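Local coordinates for Ice-binding protein (Flavobacteriaceae bacterium, PDB 5UYT) that probably binds ice crystals and restrains their growth, as an antifreeze protein built on a right-handed beta-helix, at residues P213-L218 with N362-V367; V324-Q329 with F336-N341; G342-T347 with T377-S382. All coordinates share one frame; numbering follows the deposited sequence.

Contact 1 (P213-L218 with N362-V367); sequences PVAPNL and NVFWKV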
loop_
_atom_site.group_PDB
_atom_site.type_symbol
_atom_site.label_atom_id
_atom_site.label_comp_id
_atom_site.label_asym_id
_atom_site.label_seq_id
_atom_site.Cartn_x
_atom_site.Cartn_y
_atom_site.Cartn_z
ATOM N N PRO A 213 -1.809 13.192 2.127
ATOM C CA PRO A 213 -2.484 14.488 2.320
ATOM C C PRO A 213 -1.971 15.222 3.558
ATOM O O PRO A 213 -1.210 14.657 4.351
ATOM C CB PRO A 213 -3.945 14.073 2.524
ATOM C CG PRO A 213 -3.844 12.742 3.223
ATOM C CD PRO A 213 -2.666 12.065 2.542
ATOM N N VAL A 214 -2.359 16.499 3.701
ATOM C CA VAL A 214 -2.119 17.222 4.962
ATOM C C VAL A 214 -2.980 16.615 6.058
ATOM O O VAL A 214 -4.182 16.422 5.861
ATOM C CB VAL A 214 -2.437 18.726 4.800
ATOM C CG1 VAL A 214 -2.332 19.462 6.134
ATOM C CG2 VAL A 214 -1.502 19.337 3.784
ATOM N N ALA A 215 -2.341 16.263 7.178
ATOM C CA ALA A 215 -2.989 15.665 8.358
ATOM C C ALA A 215 -4.042 16.614 8.932
ATOM O O ALA A 215 -3.862 17.843 8.844
ATOM C CB ALA A 215 -1.956 15.335 9.437
ATOM N N PRO A 216 -5.131 16.071 9.516
ATOM C CA PRO A 216 -6.085 16.957 10.164
ATOM C C PRO A 216 -5.489 17.577 11.419
ATOM O O PRO A 216 -4.642 16.956 12.084
ATOM C CB PRO A 216 -7.205 16.007 10.585
ATOM C CG PRO A 216 -6.491 14.685 10.833
ATOM C CD PRO A 216 -5.534 14.654 9.663
ATOM N N ASN A 217 -5.934 18.786 11.738
ATOM C CA ASN A 217 -5.646 19.340 13.024
ATOM C C ASN A 217 -6.642 18.704 13.987
ATOM O O ASN A 217 -7.859 18.873 13.833
ATOM C CB ASN A 217 -5.779 20.859 12.982
ATOM C CG ASN A 217 -5.615 21.504 14.352
ATOM O OD1 ASN A 217 -5.157 20.897 15.305
ATOM N ND2 ASN A 217 -5.971 22.780 14.428
ATOM N N LEU A 218 -6.134 17.927 14.941
ATOM C CA LEU A 218 -7.018 17.339 15.966
ATOM C C LEU A 218 -7.404 18.319 17.095
ATOM O O LEU A 218 -8.258 17.980 17.928
ATOM C CB LEU A 218 -6.417 16.054 16.554
ATOM C CG LEU A 218 -6.166 14.918 15.551
ATOM C CD1 LEU A 218 -5.518 13.750 16.283
ATOM C CD2 LEU A 218 -7.456 14.479 14.864
ATOM N N ASN A 362 0.600 9.665 12.253
ATOM C CA ASN A 362 0.269 10.162 10.900
ATOM C C ASN A 362 -0.702 9.254 10.149
ATOM O O ASN A 362 -0.807 9.350 8.923
ATOM C CB ASN A 362 1.555 10.345 10.050
ATOM C CG ASN A 362 2.506 11.378 10.643
ATOM O OD1 ASN A 362 2.094 12.251 11.392
ATOM N ND2 ASN A 362 3.798 11.268 10.324
ATOM N N VAL A 363 -1.394 8.383 10.883
ATOM C CA VAL A 363 -2.387 7.469 10.304
ATOM C C VAL A 363 -3.779 7.817 10.830
ATOM O O VAL A 363 -3.980 7.927 12.075
ATOM C CB VAL A 363 -2.045 6.029 10.715
ATOM C CG1 VAL A 363 -3.097 5.076 10.172
ATOM C CG2 VAL A 363 -0.640 5.679 10.194
ATOM N N PHE A 364 -4.714 8.056 9.895
ATOM C CA PHE A 364 -6.077 8.451 10.258
ATOM C C PHE A 364 -7.109 7.600 9.558
ATOM O O PHE A 364 -6.976 7.309 8.358
ATOM C CB PHE A 364 -6.319 9.913 9.874
ATOM C CG PHE A 364 -5.328 10.838 10.506
ATOM C CD1 PHE A 364 -5.556 11.333 11.794
ATOM C CD2 PHE A 364 -4.108 11.106 9.871
ATOM C CE1 PHE A 364 -4.607 12.143 12.422
ATOM C CE2 PHE A 364 -3.155 11.924 10.500
ATOM C CZ PHE A 364 -3.402 12.418 11.768
ATOM N N TRP A 365 -8.157 7.245 10.293
ATOM C CA TRP A 365 -9.217 6.422 9.732
ATOM C C TRP A 365 -10.505 7.205 9.936
ATOM O O TRP A 365 -10.854 7.540 11.083
ATOM C CB TRP A 365 -9.348 5.118 10.525
ATOM C CG TRP A 365 -8.091 4.273 10.591
ATOM C CD1 TRP A 365 -6.990 4.486 11.391
ATOM C CD2 TRP A 365 -7.839 3.075 9.862
ATOM N NE1 TRP A 365 -6.064 3.486 11.179
ATOM C CE2 TRP A 365 -6.562 2.609 10.244
ATOM C CE3 TRP A 365 -8.563 2.360 8.884
ATOM C CZ2 TRP A 365 -5.989 1.449 9.698
ATOM C CZ3 TRP A 365 -8.001 1.188 8.355
ATOM C CH2 TRP A 365 -6.727 0.735 8.782
ATOM N N LYS A 366 -11.206 7.507 8.842
ATOM C CA LYS A 366 -12.491 8.189 8.932
ATOM C C LYS A 366 -13.565 7.132 8.706
ATOM O O LYS A 366 -13.667 6.634 7.576
ATOM C CB LYS A 366 -12.542 9.248 7.824
ATOM C CG LYS A 366 -13.737 10.224 7.852
ATOM C CD LYS A 366 -15.018 9.647 7.248
ATOM C CE LYS A 366 -14.869 9.085 5.834
ATOM N NZ LYS A 366 -16.106 8.349 5.421
ATOM N N VAL A 367 -14.347 6.780 9.735
ATOM C CA VAL A 367 -15.304 5.670 9.589
ATOM C C VAL A 367 -16.754 6.182 9.716
ATOM O O VAL A 367 -17.184 6.667 10.768
ATOM C CB VAL A 367 -15.040 4.566 10.657
ATOM C CG1 VAL A 367 -16.034 3.422 10.436
ATOM C CG2 VAL A 367 -13.570 4.100 10.565
#

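Contact 2 (V324-Q329 with F336-N341); sequences VTLDAQ and FVIKIN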
loop_
_atom_site.group_PDB
_atom_site.type_symbol
_atom_site.label_atom_id
_atom_site.label_comp_id
_atom_site.label_asym_id
_atom_site.label_seq_id
_atom_site.Cartn_x
_atom_site.Cartn_y
_atom_site.Cartn_z
ATOM N N VAL A 324 -2.994 -5.397 7.640
ATOM C CA VAL A 324 -2.723 -4.356 6.641
ATOM C C VAL A 324 -1.443 -3.630 7.077
ATOM O O VAL A 324 -1.269 -3.348 8.259
ATOM C CB VAL A 324 -3.933 -3.392 6.461
ATOM C CG1 VAL A 324 -4.260 -2.633 7.753
ATOM C CG2 VAL A 324 -3.711 -2.436 5.282
ATOM N N THR A 325 -0.571 -3.321 6.105
ATOM C CA THR A 325 0.676 -2.623 6.376
ATOM C C THR A 325 0.686 -1.273 5.689
ATOM O O THR A 325 0.195 -1.138 4.532
ATOM C CB THR A 325 1.858 -3.463 5.876
ATOM O OG1 THR A 325 1.892 -4.717 6.572
ATOM C CG2 THR A 325 3.199 -2.706 6.062
ATOM N N LEU A 326 1.185 -0.271 6.420
ATOM C CA LEU A 326 1.326 1.094 5.909
ATOM C C LEU A 326 2.807 1.389 5.716
ATOM O O LEU A 326 3.582 1.347 6.657
ATOM C CB LEU A 326 0.634 2.093 6.867
ATOM C CG LEU A 326 -0.825 1.666 7.162
ATOM C CD1 LEU A 326 -1.375 2.642 8.207
ATOM C CD2 LEU A 326 -1.699 1.687 5.881
ATOM N N ASP A 327 3.189 1.693 4.466
ATOM C CA ASP A 327 4.588 1.761 4.061
ATOM C C ASP A 327 4.853 3.211 3.687
ATOM O O ASP A 327 4.353 3.700 2.655
ATOM C CB ASP A 327 4.763 0.836 2.832
ATOM C CG ASP A 327 6.145 0.893 2.204
ATOM O OD1 ASP A 327 7.025 1.640 2.678
ATOM O OD2 ASP A 327 6.335 0.165 1.170
ATOM N N ALA A 328 5.648 3.902 4.503
ATOM C CA ALA A 328 5.984 5.305 4.246
ATOM C C ALA A 328 7.107 5.511 3.237
ATOM O O ALA A 328 7.422 6.643 2.912
ATOM C CB ALA A 328 6.299 6.036 5.563
ATOM N N GLN A 329 7.705 4.410 2.756
ATOM C CA GLN A 329 8.779 4.474 1.755
ATOM C C GLN A 329 9.940 5.403 2.157
ATOM O O GLN A 329 10.577 6.067 1.303
ATOM C CB GLN A 329 8.210 4.818 0.362
ATOM C CG GLN A 329 7.029 3.924 -0.041
ATOM C CD GLN A 329 6.540 4.111 -1.496
ATOM O OE1 GLN A 329 6.303 3.129 -2.202
ATOM N NE2 GLN A 329 6.340 5.341 -1.918
ATOM N N PHE A 336 -1.232 8.912 6.084
ATOM C CA PHE A 336 -2.130 7.952 5.464
ATOM C C PHE A 336 -3.523 8.280 5.945
ATOM O O PHE A 336 -3.763 8.368 7.171
ATOM C CB PHE A 336 -1.793 6.544 5.946
ATOM C CG PHE A 336 -0.377 6.127 5.671
ATOM C CD1 PHE A 336 -0.099 5.296 4.583
ATOM C CD2 PHE A 336 0.671 6.543 6.508
ATOM C CE1 PHE A 336 1.218 4.884 4.337
ATOM C CE2 PHE A 336 1.986 6.128 6.256
ATOM C CZ PHE A 336 2.254 5.309 5.181
ATOM N N VAL A 337 -4.462 8.449 5.021
ATOM C CA VAL A 337 -5.844 8.629 5.437
ATOM C C VAL A 337 -6.684 7.525 4.809
ATOM O O VAL A 337 -6.610 7.296 3.606
ATOM C CB VAL A 337 -6.389 10.024 5.058
ATOM C CG1 VAL A 337 -7.911 10.082 5.276
ATOM C CG2 VAL A 337 -5.694 11.128 5.891
ATOM N N ILE A 338 -7.476 6.834 5.628
ATOM C CA ILE A 338 -8.321 5.713 5.130
ATOM C C ILE A 338 -9.774 6.081 5.417
ATOM O O ILE A 338 -10.186 6.131 6.577
ATOM C CB ILE A 338 -7.920 4.374 5.809
ATOM C CG1 ILE A 338 -6.454 4.074 5.409
ATOM C CG2 ILE A 338 -8.827 3.223 5.317
ATOM C CD1 ILE A 338 -5.809 2.928 6.155
ATOM N N LYS A 339 -10.519 6.431 4.373
ATOM C CA LYS A 339 -11.920 6.829 4.518
ATOM C C LYS A 339 -12.757 5.568 4.292
ATOM O O LYS A 339 -12.596 4.884 3.267
ATOM C CB LYS A 339 -12.303 7.866 3.437
ATOM C CG LYS A 339 -11.490 9.150 3.459
ATOM C CD LYS A 339 -12.124 10.224 2.565
ATOM C CE LYS A 339 -11.896 9.883 1.108
ATOM N NZ LYS A 339 -12.508 10.932 0.240
ATOM N N ILE A 340 -13.683 5.283 5.202
ATOM C CA ILE A 340 -14.527 4.071 5.084
ATOM C C ILE A 340 -15.988 4.525 5.062
ATOM O O ILE A 340 -16.433 5.213 6.004
ATOM C CB ILE A 340 -14.239 3.090 6.273
ATOM C CG1 ILE A 340 -12.806 2.547 6.188
ATOM C CG2 ILE A 340 -15.285 1.968 6.296
ATOM C CD1 ILE A 340 -12.393 1.709 7.416
ATOM N N ASN A 341 -16.717 4.199 3.983
ATOM C CA ASN A 341 -18.113 4.588 3.860
ATOM C C ASN A 341 -18.998 3.433 4.356
ATOM O O ASN A 341 -19.644 2.703 3.562
ATOM C CB ASN A 341 -18.405 5.007 2.407
ATOM C CG ASN A 341 -19.818 5.514 2.215
ATOM O OD1 ASN A 341 -20.489 5.897 3.178
ATOM N ND2 ASN A 341 -20.279 5.529 0.963
#

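Contact 3 (G342-T347 with T377-S382); sequences GALSTT and TKFKGS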
loop_
_atom_site.group_PDB
_atom_site.type_symbol
_atom_site.label_atom_id
_atom_site.label_comp_id
_atom_site.label_asym_id
_atom_site.label_seq_id
_atom_site.Cartn_x
_atom_site.Cartn_y
_atom_site.Cartn_z
ATOM N N GLY A 342 -19.006 3.278 5.677
ATOM C CA GLY A 342 -19.799 2.252 6.356
ATOM C C GLY A 342 -19.084 1.867 7.645
ATOM O O GLY A 342 -18.130 2.528 8.043
ATOM N N ALA A 343 -19.520 0.776 8.277
ATOM C CA ALA A 343 -18.930 0.311 9.533
ATOM C C ALA A 343 -17.577 -0.368 9.303
ATOM O O ALA A 343 -17.299 -0.873 8.196
ATOM C CB ALA A 343 -19.867 -0.673 10.222
ATOM N N LEU A 344 -16.755 -0.373 10.343
ATOM C CA LEU A 344 -15.479 -1.090 10.325
ATOM C C LEU A 344 -15.537 -2.218 11.358
ATOM O O LEU A 344 -15.906 -1.975 12.514
ATOM C CB LEU A 344 -14.308 -0.147 10.689
ATOM C CG LEU A 344 -12.973 -0.859 10.949
ATOM C CD1 LEU A 344 -12.500 -1.637 9.699
ATOM C CD2 LEU A 344 -11.895 0.124 11.439
ATOM N N SER A 345 -15.187 -3.438 10.950
ATOM C CA SER A 345 -15.075 -4.555 11.901
ATOM C C SER A 345 -13.794 -5.298 11.552
ATOM O O SER A 345 -13.183 -5.027 10.515
ATOM C CB SER A 345 -16.295 -5.494 11.815
ATOM O OG SER A 345 -16.389 -6.086 10.512
ATOM N N THR A 346 -13.376 -6.225 12.413
ATOM C CA THR A 346 -12.111 -6.946 12.170
ATOM C C THR A 346 -12.257 -8.401 12.567
ATOM O O THR A 346 -13.176 -8.770 13.320
ATOM C CB THR A 346 -10.884 -6.347 12.932
ATOM O OG1 THR A 346 -10.869 -6.777 14.302
ATOM C CG2 THR A 346 -10.861 -4.784 12.915
ATOM N N THR A 347 -11.298 -9.201 12.125
ATOM C CA THR A 347 -11.128 -10.544 12.684
ATOM C C THR A 347 -10.389 -10.468 14.029
ATOM O O THR A 347 -9.724 -9.452 14.339
ATOM C CB THR A 347 -10.335 -11.441 11.733
ATOM O OG1 THR A 347 -9.057 -10.886 11.483
ATOM C CG2 THR A 347 -11.103 -11.600 10.371
ATOM N N THR A 377 -6.798 -7.539 18.497
ATOM C CA THR A 377 -6.393 -6.693 17.349
ATOM C C THR A 377 -5.331 -5.669 17.779
ATOM O O THR A 377 -5.387 -5.160 18.893
ATOM C CB THR A 377 -7.625 -6.025 16.756
ATOM O OG1 THR A 377 -8.414 -7.073 16.138
ATOM C CG2 THR A 377 -7.243 -4.943 15.739
ATOM N N LYS A 378 -4.332 -5.460 16.924
ATOM C CA LYS A 378 -3.275 -4.479 17.181
ATOM C C LYS A 378 -3.548 -3.348 16.207
ATOM O O LYS A 378 -3.201 -3.439 15.004
ATOM C CB LYS A 378 -1.866 -5.085 16.987
ATOM C CG LYS A 378 -1.576 -6.174 18.023
ATOM C CD LYS A 378 -0.180 -6.765 17.879
ATOM C CE LYS A 378 0.110 -7.635 19.111
ATOM N NZ LYS A 378 1.407 -8.315 18.892
ATOM N N PHE A 379 -4.185 -2.297 16.708
ATOM C CA PHE A 379 -4.644 -1.216 15.836
ATOM C C PHE A 379 -3.732 -0.003 15.990
ATOM O O PHE A 379 -3.189 0.236 17.092
ATOM C CB PHE A 379 -6.133 -0.833 16.112
ATOM C CG PHE A 379 -6.873 -0.362 14.856
ATOM C CD1 PHE A 379 -7.336 -1.304 13.938
ATOM C CD2 PHE A 379 -7.036 0.995 14.573
ATOM C CE1 PHE A 379 -7.966 -0.922 12.742
ATOM C CE2 PHE A 379 -7.662 1.390 13.381
ATOM C CZ PHE A 379 -8.119 0.440 12.478
ATOM N N LYS A 380 -3.551 0.756 14.901
ATOM C CA LYS A 380 -2.657 1.927 14.923
ATOM C C LYS A 380 -3.319 3.078 14.185
ATOM O O LYS A 380 -3.967 2.872 13.153
ATOM C CB LYS A 380 -1.281 1.599 14.308
ATOM C CG LYS A 380 -0.554 0.534 15.157
ATOM C CD LYS A 380 0.876 0.252 14.735
ATOM C CE LYS A 380 1.483 -0.918 15.538
ATOM N NZ LYS A 380 0.643 -2.176 15.468
ATOM N N GLY A 381 -3.142 4.270 14.727
ATOM C CA GLY A 381 -3.647 5.498 14.101
ATOM C C GLY A 381 -4.822 6.072 14.873
ATOM O O GLY A 381 -5.213 5.515 15.907
ATOM N N SER A 382 -5.378 7.172 14.364
ATOM C CA SER A 382 -6.515 7.820 15.024
ATOM C C SER A 382 -7.795 7.484 14.247
ATOM O O SER A 382 -7.928 7.848 13.073
ATOM C CB SER A 382 -6.292 9.337 15.041
ATOM O OG SER A 382 -5.206 9.653 15.884
#

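Contact 1 (P213-L218 with N362-V367)
Phe364 drives its ring against Pro216, and the two side chains come from opposite directions. The aromatic is best followed outward from the strand. Its CB stands back from the loop, 4.8 Å from Pro216 CD, and serves as the stem. CG lies anti to the carbonyl carbon (chi1 -57°), which swings the ring off strand 363-367 and up to the passing chain. From there the ring atoms close in. Phe364 CG is 3.9 Å from Pro216 CD. Further along one flank Phe364 CE1 reaches Pro216 CG at 3.5 Å. On the other flank Phe364 CE2 meets Ala215 CB at 3.8 Å, an oblique approach. At the tip, Phe364 CZ sits 3.7 Å from Pro216 CD.

The proline covers one face of the ring squarely. Pro216 CD is 3.6 Å from the centroid of the Phe364 ring and only 5° off its normal, a clear CH-pi contact. Leu218 completes the grip from the side, its CD1 lying near the ring plane 4.3 Å from Phe364 CE1. No hydrogen bond crosses the contact; it is wholly apolar.

The proline itself is wedged in, since it also packs on Tyr285 and Leu286 of helix 270-288, and the Tyr285 hydroxyl hydrogen-bonds to Val214 O. This part of the loop between strands 198-200 and 224-228 thus lies along the outside of the coil, joining strand and helix. A long helix running beside a right-handed beta-helix is characteristic of this ice-binding protein family.

Contact 2 (V324-Q329 with F336-N341)
The Phe336 ring carries Leu326 over one face, while the turn of chain at Asp327 and Ala328 lies at its edge. Leu326 CB is 3.9 Å from the Phe336 centroid and 14° off the normal, a CH-pi contact displaced toward the rim and closest to CE1. At the edge the neighbour is backbone: Ala328 N lies in the plane of the ring, 3.7 Å from Phe336 CZ, with Asp327 O equally far from that carbon. Ala328 adds its methyl, CB to Phe336 CZ 4.1 Å. With CG anti to the carbonyl carbon (chi1 -58°), the phenyl extends across to the opposing strand, where it and Leu326 pass alongside, pointing opposite ways. Leu326 CD2 meets Ile338 CD1 at 4.3 Å.

The turn at the ring's edge has its own brace: Gln329 N donates to Asp327 OD1 over 2.9 Å, an Asx turn, and Asn356 ND2 binds the same oxygen. Replacing Phe336 by an alanine would probably open a gap beneath Leu326 and leave the Asp327-Ala328 turn without the ring it rests against.

The axes of strands 324-327 and 336-340 come no closer than 9.8 Å, at 142° between their N-to-C directions, and no hydrogen bond links the segments. Apolar side chains, assisted by Val363 against both Leu326 and Phe336, therefore fill the space between two walls of the coil, whose backbones pair with other strands.

Contact 3 (G342-T347 with T377-S382)
Thr347 and Thr377 bring the two backbones nearest, with CA atoms 7.7 Å apart, and from there the chains diverge, so that Leu344 CA and Phe379 CA are 12.2 Å apart and only side chains bridge the interval. Strand 344-346 and strand 378-380 share no clear hydrogen bond; each pairs instead with strands of adjoining coils.

At the wide end the bridge is apolar. Leu344 and Phe379 reach for each other from opposite directions, and Leu344 CD2 meets Phe379 CZ at 3.9 Å, obliquely to the ring. The leucine gets there because its CG is anti to the backbone N (chi1 169°), which throws the branched end inward. Phe379 also packs on Val352 and meets the ring of Trp365 with the planes at about 45°, while Trp365 NE1 donates to Lys380 O.

At the narrow end the chemistry turns polar. The hydroxyls OG1 of Thr346 and OG1 of Thr377 are 3.1 Å apart. Both hydroxyls have other partners: Thr346 OG1 donates to Thr347 O (2.9 Å), from 43° above the carbonyl plane, and accepts from Asn374 N, whereas Thr377 OG1 bonds to Asn374 O. Asn374 thus holds both threonines, one through its N and the other through its O, and these buried hydroxyls are satisfied.

Just beyond Phe379 the chain bends at Gly381, whose backbone angles would press a side chain against the preceding carbonyl oxygen; Ser382 then starts a strand on another face. Facing walls joined by inward side chains, with a sharp corner between faces, are what the coils of a right-handed beta-helix look like in cross-section.

In the fold
All three contacts involve the second beta-helix and all are buried: contact 1 lies under a loop laid against the outside of the coil, contacts 2 and 3 inside it. Contacts 1 and 2 share the neighbouring strands 363-367 and 336-340, and contact 3 is joined to them through Ser382, whose backbone pairs with strand 363-367, and through Trp365. That strand alternates: Phe364 faces outward, while Trp365 turns inward to touch both Ile338 of contact 2 and Phe379 of contact 3. Contacts 1 and 2 are apolar CH-pi packing, whereas contact 3 adds buried hydroxyls where its walls converge. Residues 336-341 run directly into 342-347, so the chain leaves contact 2 and enters contact 3 without a break.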